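Local coordinates for protein precorrin-6Y C5,15-methyltransferase (Decarboxylating) (Geobacter metallireducens, PDB 3E05) that probably methylates and decarboxylates precorrin-6Y, using S-adenosylmethionine, in adenosylcobalamin biosynthesis, this chain being the C-terminal methyltransferase domain of the longer enzyme, at residues 25-30 / 167-172; 69-72 / 76-79; 82-85 / 91-94. One frame throughout, in Å; residues are numbered along the deposited sequence.

Contact 1: residues 25-30 / 167-172; sequences KQEVRA and VNVAKT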
loop_
_atom_site.group_PDB
_atom_site.type_symbol
_atom_site.label_atom_id
_atom_site.label_comp_id
_atom_site.label_asym_id
_atom_site.label_seq_id
_atom_site.Cartn_x
_atom_site.Cartn_y
_atom_site.Cartn_z
ATOM N N LYS D 25 11.041 11.491 -4.442
ATOM C CA LYS D 25 10.782 10.776 -5.696
ATOM C C LYS D 25 9.572 11.380 -6.390
ATOM O O LYS D 25 8.730 11.972 -5.738
ATOM C CB LYS D 25 10.571 9.291 -5.427
ATOM C CG LYS D 25 11.775 8.625 -4.728
ATOM C CD LYS D 25 11.747 7.117 -4.869
ATOM C CE LYS D 25 12.654 6.475 -3.844
ATOM N NZ LYS D 25 14.071 6.737 -4.193
ATOM N N GLN D 26 9.497 11.202 -7.707
ATOM C CA GLN D 26 8.598 11.955 -8.582
ATOM C C GLN D 26 7.104 11.981 -8.215
ATOM O O GLN D 26 6.499 13.055 -8.178
ATOM C CB GLN D 26 8.795 11.451 -10.013
ATOM C CG GLN D 26 7.954 12.123 -11.062
ATOM C CD GLN D 26 7.624 11.167 -12.174
ATOM O OE1 GLN D 26 6.492 10.724 -12.301
ATOM N NE2 GLN D 26 8.627 10.809 -12.967
ATOM N N GLU D 27 6.523 10.807 -7.951
ATOM C CA GLU D 27 5.119 10.671 -7.579
ATOM C C GLU D 27 4.768 11.418 -6.297
ATOM O O GLU D 27 3.821 12.232 -6.276
ATOM C CB GLU D 27 4.746 9.192 -7.483
ATOM C CG GLU D 27 4.971 8.401 -8.800
ATOM C CD GLU D 27 6.407 7.921 -9.016
ATOM O OE1 GLU D 27 7.302 8.097 -8.142
ATOM O OE2 GLU D 27 6.648 7.367 -10.102
ATOM N N VAL D 28 5.564 11.166 -5.256
ATOM C CA VAL D 28 5.434 11.797 -3.945
ATOM C C VAL D 28 5.683 13.320 -4.051
ATOM O O VAL D 28 5.013 14.102 -3.413
ATOM C CB VAL D 28 6.367 11.106 -2.913
ATOM C CG1 VAL D 28 6.646 12.002 -1.718
ATOM C CG2 VAL D 28 5.747 9.786 -2.446
ATOM N N ARG D 29 6.623 13.712 -4.897
ATOM C CA ARG D 29 6.874 15.123 -5.178
ATOM C C ARG D 29 5.608 15.813 -5.696
ATOM O O ARG D 29 5.262 16.865 -5.231
ATOM C CB ARG D 29 8.005 15.262 -6.200
ATOM C CG ARG D 29 8.621 16.651 -6.288
ATOM C CD ARG D 29 9.628 16.696 -7.440
ATOM N NE ARG D 29 10.614 15.617 -7.362
ATOM C CZ ARG D 29 11.072 14.933 -8.413
ATOM N NH1 ARG D 29 10.640 15.204 -9.638
ATOM N NH2 ARG D 29 11.962 13.960 -8.244
ATOM N N ALA D 30 4.947 15.208 -6.679
ATOM C CA ALA D 30 3.697 15.743 -7.242
ATOM C C ALA D 30 2.627 15.903 -6.162
ATOM O O ALA D 30 2.032 16.967 -6.044
ATOM C CB ALA D 30 3.188 14.859 -8.362
ATOM N N VAL D 167 1.522 7.695 1.578
ATOM C CA VAL D 167 1.504 7.424 0.148
ATOM C C VAL D 167 2.433 6.266 -0.146
ATOM O O VAL D 167 3.625 6.321 0.149
ATOM C CB VAL D 167 1.893 8.692 -0.683
ATOM C CG1 VAL D 167 2.096 8.343 -2.168
ATOM C CG2 VAL D 167 0.827 9.790 -0.511
ATOM N N ASN D 168 1.858 5.213 -0.711
ATOM C CA ASN D 168 2.607 4.032 -1.106
ATOM C C ASN D 168 2.549 3.912 -2.622
ATOM O O ASN D 168 1.464 3.888 -3.197
ATOM C CB ASN D 168 2.036 2.766 -0.455
ATOM C CG ASN D 168 2.687 2.451 0.887
ATOM O OD1 ASN D 168 3.804 1.952 0.943
ATOM N ND2 ASN D 168 1.977 2.743 1.974
ATOM N N VAL D 169 3.720 3.818 -3.249
ATOM C CA VAL D 169 3.825 3.723 -4.712
ATOM C C VAL D 169 4.589 2.452 -5.081
ATOM O O VAL D 169 5.688 2.217 -4.569
ATOM C CB VAL D 169 4.594 4.951 -5.285
ATOM C CG1 VAL D 169 4.856 4.779 -6.784
ATOM C CG2 VAL D 169 3.842 6.283 -4.982
ATOM N N ALA D 170 4.020 1.625 -5.959
ATOM C CA ALA D 170 4.773 0.501 -6.549
ATOM C C ALA D 170 4.762 0.678 -8.046
ATOM O O ALA D 170 3.711 0.946 -8.605
ATOM C CB ALA D 170 4.146 -0.816 -6.190
ATOM N N LYS D 171 5.919 0.533 -8.685
ATOM C CA LYS D 171 6.056 0.762 -10.130
ATOM C C LYS D 171 6.672 -0.423 -10.851
ATOM O O LYS D 171 7.548 -1.087 -10.313
ATOM C CB LYS D 171 6.991 1.935 -10.393
ATOM C CG LYS D 171 6.437 3.290 -10.112
ATOM C CD LYS D 171 7.178 4.300 -10.971
ATOM C CE LYS D 171 8.581 4.546 -10.459
ATOM N NZ LYS D 171 9.081 5.836 -10.956
ATOM N N THR D 172 6.266 -0.641 -12.094
ATOM C CA THR D 172 6.943 -1.630 -12.933
ATOM C C THR D 172 8.169 -1.024 -13.600
ATOM O O THR D 172 8.202 0.177 -13.880
ATOM C CB THR D 172 6.034 -2.189 -14.031
ATOM O OG1 THR D 172 5.514 -1.108 -14.810
ATOM C CG2 THR D 172 4.884 -2.995 -13.431
HETATM O O HOH W 1 9.990 7.720 -8.930
#

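Contact 2: residues 69-72 / 76-79; sequences ALER and YLGF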
loop_
_atom_site.group_PDB
_atom_site.type_symbol
_atom_site.label_atom_id
_atom_site.label_comp_id
_atom_site.label_asym_id
_atom_site.label_seq_id
_atom_site.Cartn_x
_atom_site.Cartn_y
_atom_site.Cartn_z
ATOM N N ALA D 69 15.728 27.844 -0.924
ATOM C CA ALA D 69 16.103 26.460 -0.670
ATOM C C ALA D 69 17.292 26.398 0.275
ATOM O O ALA D 69 18.424 26.754 -0.099
ATOM C CB ALA D 69 16.429 25.766 -1.993
ATOM N N LEU D 70 17.021 25.955 1.503
ATOM C CA LEU D 70 18.016 25.903 2.565
ATOM C C LEU D 70 18.607 24.511 2.713
ATOM O O LEU D 70 17.869 23.522 2.838
ATOM C CB LEU D 70 17.416 26.352 3.895
ATOM C CG LEU D 70 17.429 27.852 4.175
ATOM C CD1 LEU D 70 16.277 28.536 3.477
ATOM C CD2 LEU D 70 17.341 28.083 5.670
ATOM N N GLU D 71 19.937 24.437 2.715
ATOM C CA GLU D 71 20.642 23.162 2.829
ATOM C C GLU D 71 21.968 23.323 3.566
ATOM O O GLU D 71 22.747 24.229 3.260
ATOM C CB GLU D 71 20.843 22.543 1.442
ATOM C CG GLU D 71 21.621 21.215 1.390
ATOM C CD GLU D 71 21.012 20.135 2.266
ATOM O OE1 GLU D 71 19.834 19.786 2.073
ATOM O OE2 GLU D 71 21.719 19.640 3.167
ATOM N N ARG D 72 22.201 22.447 4.545
ATOM C CA ARG D 72 23.407 22.488 5.381
ATOM C C ARG D 72 24.582 21.657 4.837
ATOM O O ARG D 72 25.739 22.006 5.050
ATOM C CB ARG D 72 23.071 22.072 6.830
ATOM C CG ARG D 72 22.742 20.586 7.010
ATOM C CD ARG D 72 22.084 20.307 8.345
ATOM N NE ARG D 72 22.241 18.922 8.787
ATOM C CZ ARG D 72 21.425 17.923 8.459
ATOM N NH1 ARG D 72 20.371 18.135 7.676
ATOM N NH2 ARG D 72 21.662 16.702 8.921
ATOM N N TYR D 76 25.389 18.164 -0.834
ATOM C CA TYR D 76 24.058 18.426 -1.364
ATOM C C TYR D 76 23.973 19.817 -1.985
ATOM O O TYR D 76 23.178 20.035 -2.896
ATOM C CB TYR D 76 22.965 18.242 -0.301
ATOM C CG TYR D 76 22.924 16.882 0.398
ATOM C CD1 TYR D 76 23.628 15.779 -0.097
ATOM C CD2 TYR D 76 22.145 16.696 1.542
ATOM C CE1 TYR D 76 23.585 14.542 0.552
ATOM C CE2 TYR D 76 22.091 15.462 2.194
ATOM C CZ TYR D 76 22.812 14.392 1.692
ATOM O OH TYR D 76 22.764 13.163 2.318
ATOM N N LEU D 77 24.794 20.747 -1.491
ATOM C CA LEU D 77 24.867 22.098 -2.054
ATOM C C LEU D 77 25.313 22.100 -3.516
ATOM O O LEU D 77 24.778 22.865 -4.338
ATOM C CB LEU D 77 25.787 22.990 -1.232
ATOM C CG LEU D 77 25.349 23.421 0.163
ATOM C CD1 LEU D 77 26.551 24.020 0.861
ATOM C CD2 LEU D 77 24.189 24.404 0.121
ATOM N N GLY D 78 26.280 21.233 -3.828
ATOM C CA GLY D 78 26.764 21.058 -5.192
ATOM C C GLY D 78 25.725 20.457 -6.118
ATOM O O GLY D 78 25.606 20.883 -7.283
ATOM N N PHE D 79 24.969 19.480 -5.602
ATOM C CA PHE D 79 23.820 18.898 -6.318
ATOM C C PHE D 79 22.833 20.002 -6.677
ATOM O O PHE D 79 22.417 20.116 -7.832
ATOM C CB PHE D 79 23.074 17.862 -5.458
ATOM C CG PHE D 79 23.855 16.620 -5.141
ATOM C CD1 PHE D 79 24.785 16.096 -6.034
ATOM C CD2 PHE D 79 23.616 15.939 -3.948
ATOM C CE1 PHE D 79 25.494 14.921 -5.719
ATOM C CE2 PHE D 79 24.312 14.772 -3.628
ATOM C CZ PHE D 79 25.248 14.260 -4.517
#

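Contact 3: residues 82-85 / 91-94; sequences DNLK and NVTL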
loop_
_atom_site.group_PDB
_atom_site.type_symbol
_atom_site.label_atom_id
_atom_site.label_comp_id
_atom_site.label_asym_id
_atom_site.label_seq_id
_atom_site.Cartn_x
_atom_site.Cartn_y
_atom_site.Cartn_z
ATOM N N ASP D 82 24.079 22.524 -9.308
ATOM C CA ASP D 82 24.025 21.855 -10.611
ATOM C C ASP D 82 22.593 21.735 -11.128
ATOM O O ASP D 82 22.320 22.000 -12.302
ATOM C CB ASP D 82 24.656 20.456 -10.548
ATOM C CG ASP D 82 26.176 20.488 -10.467
ATOM O OD1 ASP D 82 26.766 21.587 -10.339
ATOM O OD2 ASP D 82 26.779 19.392 -10.524
ATOM N N ASN D 83 21.673 21.342 -10.247
ATOM C CA ASN D 83 20.275 21.169 -10.642
ATOM C C ASN D 83 19.560 22.479 -11.018
ATOM O O ASN D 83 18.847 22.535 -12.021
ATOM C CB ASN D 83 19.508 20.398 -9.559
ATOM C CG ASN D 83 19.964 18.946 -9.430
ATOM O OD1 ASN D 83 20.348 18.299 -10.414
ATOM N ND2 ASN D 83 19.912 18.422 -8.205
ATOM N N LEU D 84 19.772 23.524 -10.225
ATOM C CA LEU D 84 19.171 24.834 -10.472
ATOM C C LEU D 84 19.558 25.376 -11.843
ATOM O O LEU D 84 18.715 25.912 -12.564
ATOM C CB LEU D 84 19.564 25.829 -9.377
ATOM C CG LEU D 84 19.042 25.577 -7.962
ATOM C CD1 LEU D 84 19.345 26.747 -7.029
ATOM C CD2 LEU D 84 17.561 25.316 -7.990
ATOM N N LYS D 85 20.829 25.188 -12.194
ATOM C CA LYS D 85 21.377 25.564 -13.488
ATOM C C LYS D 85 20.787 24.703 -14.621
ATOM O O LYS D 85 20.352 25.248 -15.634
ATOM C CB LYS D 85 22.916 25.479 -13.423
ATOM C CG LYS D 85 23.671 25.730 -14.726
ATOM C CD LYS D 85 25.114 26.199 -14.474
ATOM C CE LYS D 85 25.904 25.292 -13.509
ATOM N NZ LYS D 85 26.270 23.960 -14.078
ATOM N N ASN D 91 14.283 31.448 -10.173
ATOM C CA ASN D 91 13.579 32.060 -9.044
ATOM C C ASN D 91 13.742 31.290 -7.727
ATOM O O ASN D 91 13.086 31.588 -6.723
ATOM C CB ASN D 91 12.107 32.350 -9.378
ATOM C CG ASN D 91 11.330 31.104 -9.810
ATOM O OD1 ASN D 91 11.870 30.190 -10.437
ATOM N ND2 ASN D 91 10.044 31.089 -9.494
ATOM N N VAL D 92 14.634 30.309 -7.748
ATOM C CA VAL D 92 15.091 29.639 -6.534
ATOM C C VAL D 92 16.433 30.226 -6.099
ATOM O O VAL D 92 17.396 30.253 -6.871
ATOM C CB VAL D 92 15.234 28.118 -6.733
ATOM C CG1 VAL D 92 15.697 27.454 -5.449
ATOM C CG2 VAL D 92 13.904 27.502 -7.211
ATOM N N THR D 93 16.485 30.692 -4.857
ATOM C CA THR D 93 17.729 31.121 -4.263
ATOM C C THR D 93 18.233 30.048 -3.303
ATOM O O THR D 93 17.542 29.683 -2.355
ATOM C CB THR D 93 17.558 32.474 -3.551
ATOM O OG1 THR D 93 17.212 33.464 -4.528
ATOM C CG2 THR D 93 18.845 32.885 -2.861
ATOM N N LEU D 94 19.424 29.531 -3.586
ATOM C CA LEU D 94 20.067 28.552 -2.731
ATOM C C LEU D 94 20.682 29.259 -1.538
ATOM O O LEU D 94 21.503 30.164 -1.697
ATOM C CB LEU D 94 21.127 27.764 -3.499
ATOM C CG LEU D 94 22.074 26.885 -2.675
ATOM C CD1 LEU D 94 21.314 25.823 -1.854
ATOM C CD2 LEU D 94 23.115 26.237 -3.580
#

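Contact 1: residues 25-30 / 167-172
E27 and V169 bury the most surface where helix 26-35 packs on strand 161-173, an outermost strand of the class I (Rossmann-like) methyltransferase sheet within this chain. Segments 26-30 and 167-172 run at 146°, their axes 9.4 Å apart at closest. The stem of E27 lies across the valine: its CB is 3.9 Å from V169 CG2, and its CG is 4.1 Å from V169 CG1. CB-CG runs along the strand, and a bend at chi2 (83°) then swings the carboxylate off that line, to where K171 NZ meets it, the lysine side chain coming from the opposite direction. K171 NZ donates to E27 OE2 on the syn lone pair at 3.0 Å, a salt bridge. The same oxygen has a second partner across the subunit interface, K35 of the second subunit, so two lysines share one acid. An alanine here, lacking the CG beside V169 CG1, would probably leave both K171 and that neighbouring K35 without their carboxylate. One helix residue further on, the V28 and V167 side chains slide past each other in opposite directions, V28 CG2 3.9 Å from V167 CG1. Beyond it, strand 161-173 pairs antiparallel with a strand of the second subunit and carries the sheet across the interface. A water closes the polar end: it donates to E27 OE1 at 2.8 Å and accepts from K171 NZ at 2.9 Å.

Contact 2: residues 69-72 / 76-79
The chain leaves strand 66-71 and turns at once into helix 74-86, bringing the CA atoms of E71 and L77 to 6.5 Å; this is the strand-to-helix half of a beta-alpha-beta crossover in the class I methyltransferase fold. E71 dominates the contact. Its CG sits anti to the backbone N (chi1 178°), and a bend at chi2 lays the carboxylate beside Y76. There E71 CG rests 3.7 Å from Y76 CB, while the acid meets the ring at its edge: CD lies in the ring plane, and OE2 comes to 3.4 Å from Y76 CD2. Carboxylate and ring planes are turned 73° apart, so the acid stands steeply against the rim. Its oxygens are gripped by backbone amides, OE2 by N73 N and OE1 by G50 N, which should fix its rotation and tie the strand end to the glycine-rich loop after strand 43-47. In relatives, an acid at this strand end commonly holds the ribose of S-adenosylmethionine, so E71 may do the same here. On the helix side, L77 reaches back over the strand end, its CD2 4.1 Å from E71 CB and 3.5 Å from the backbone E71 O.

Contact 3: residues 82-85 / 91-94
No ring, amide, carboxylate or guanidinium group meets another where L84 faces V92 and L94, so there are no side-chain faces or edges to match; the one flat group brushed is the peptide after V92, whose carbonyl V92 O lies 4.0 Å from L84 CD1. The rest is branched aliphatic packing between helix 74-86 and strand 92-96, the second half of a beta-alpha-beta crossover. L84 does most of the work. With CG anti to its carbonyl carbon (chi1 -66°), it points its isopropyl end at the strand, and both methyls take part. CD2 comes to 3.8 Å from V92 CG1 and 3.9 Å from V92 CB. CD1 touches the same V92 CG1 at 4.0 Å, so this one valine methyl is straddled by the leucine's fork. The two side chains cross at about a right angle, and the valine's chi1 of -179° sets CG1 anti to the backbone N, making it the methyl that enters the fork. Two residues on, L94 lends its stem: L94 CB is 4.1 Å from L84 CD1, while the rest of that side chain packs along the helix on L77 and I80. L84 is also backed by I56 of helix 53-61, and V92 by I67 and A69 of the neighbouring strand 66-71. Since no hydrogen bond or ion pair crosses between 82-85 and 91-94, the helix end is held to the strand here by shape and the exclusion of water; the small, partly buried interface is consistent with plain hydrophobic packing.

Overall arrangement
Contacts 2 and 3 are the two ends of one crossover: both use helix 74-86, their centres are 10 Å apart, and they touch directly. A69 N probably donates to T93 O at 3.0 Å between the neighbouring strands, and L77 CD2 meets L94 CD1 at 3.8 Å between helix and strand. Contact 1 stands apart, its centre 23 Å from that of contact 2 and 24 Å from that of contact 3, with nearest atoms about 12 and 9 Å away. All three reach the same sheet, but contact 1 uses strand 161-173 and contact 3 strand 92-96, its two outermost strands within this chain. Contact 2 lies beside the probable cofactor site, whereas contact 1 borders another subunit.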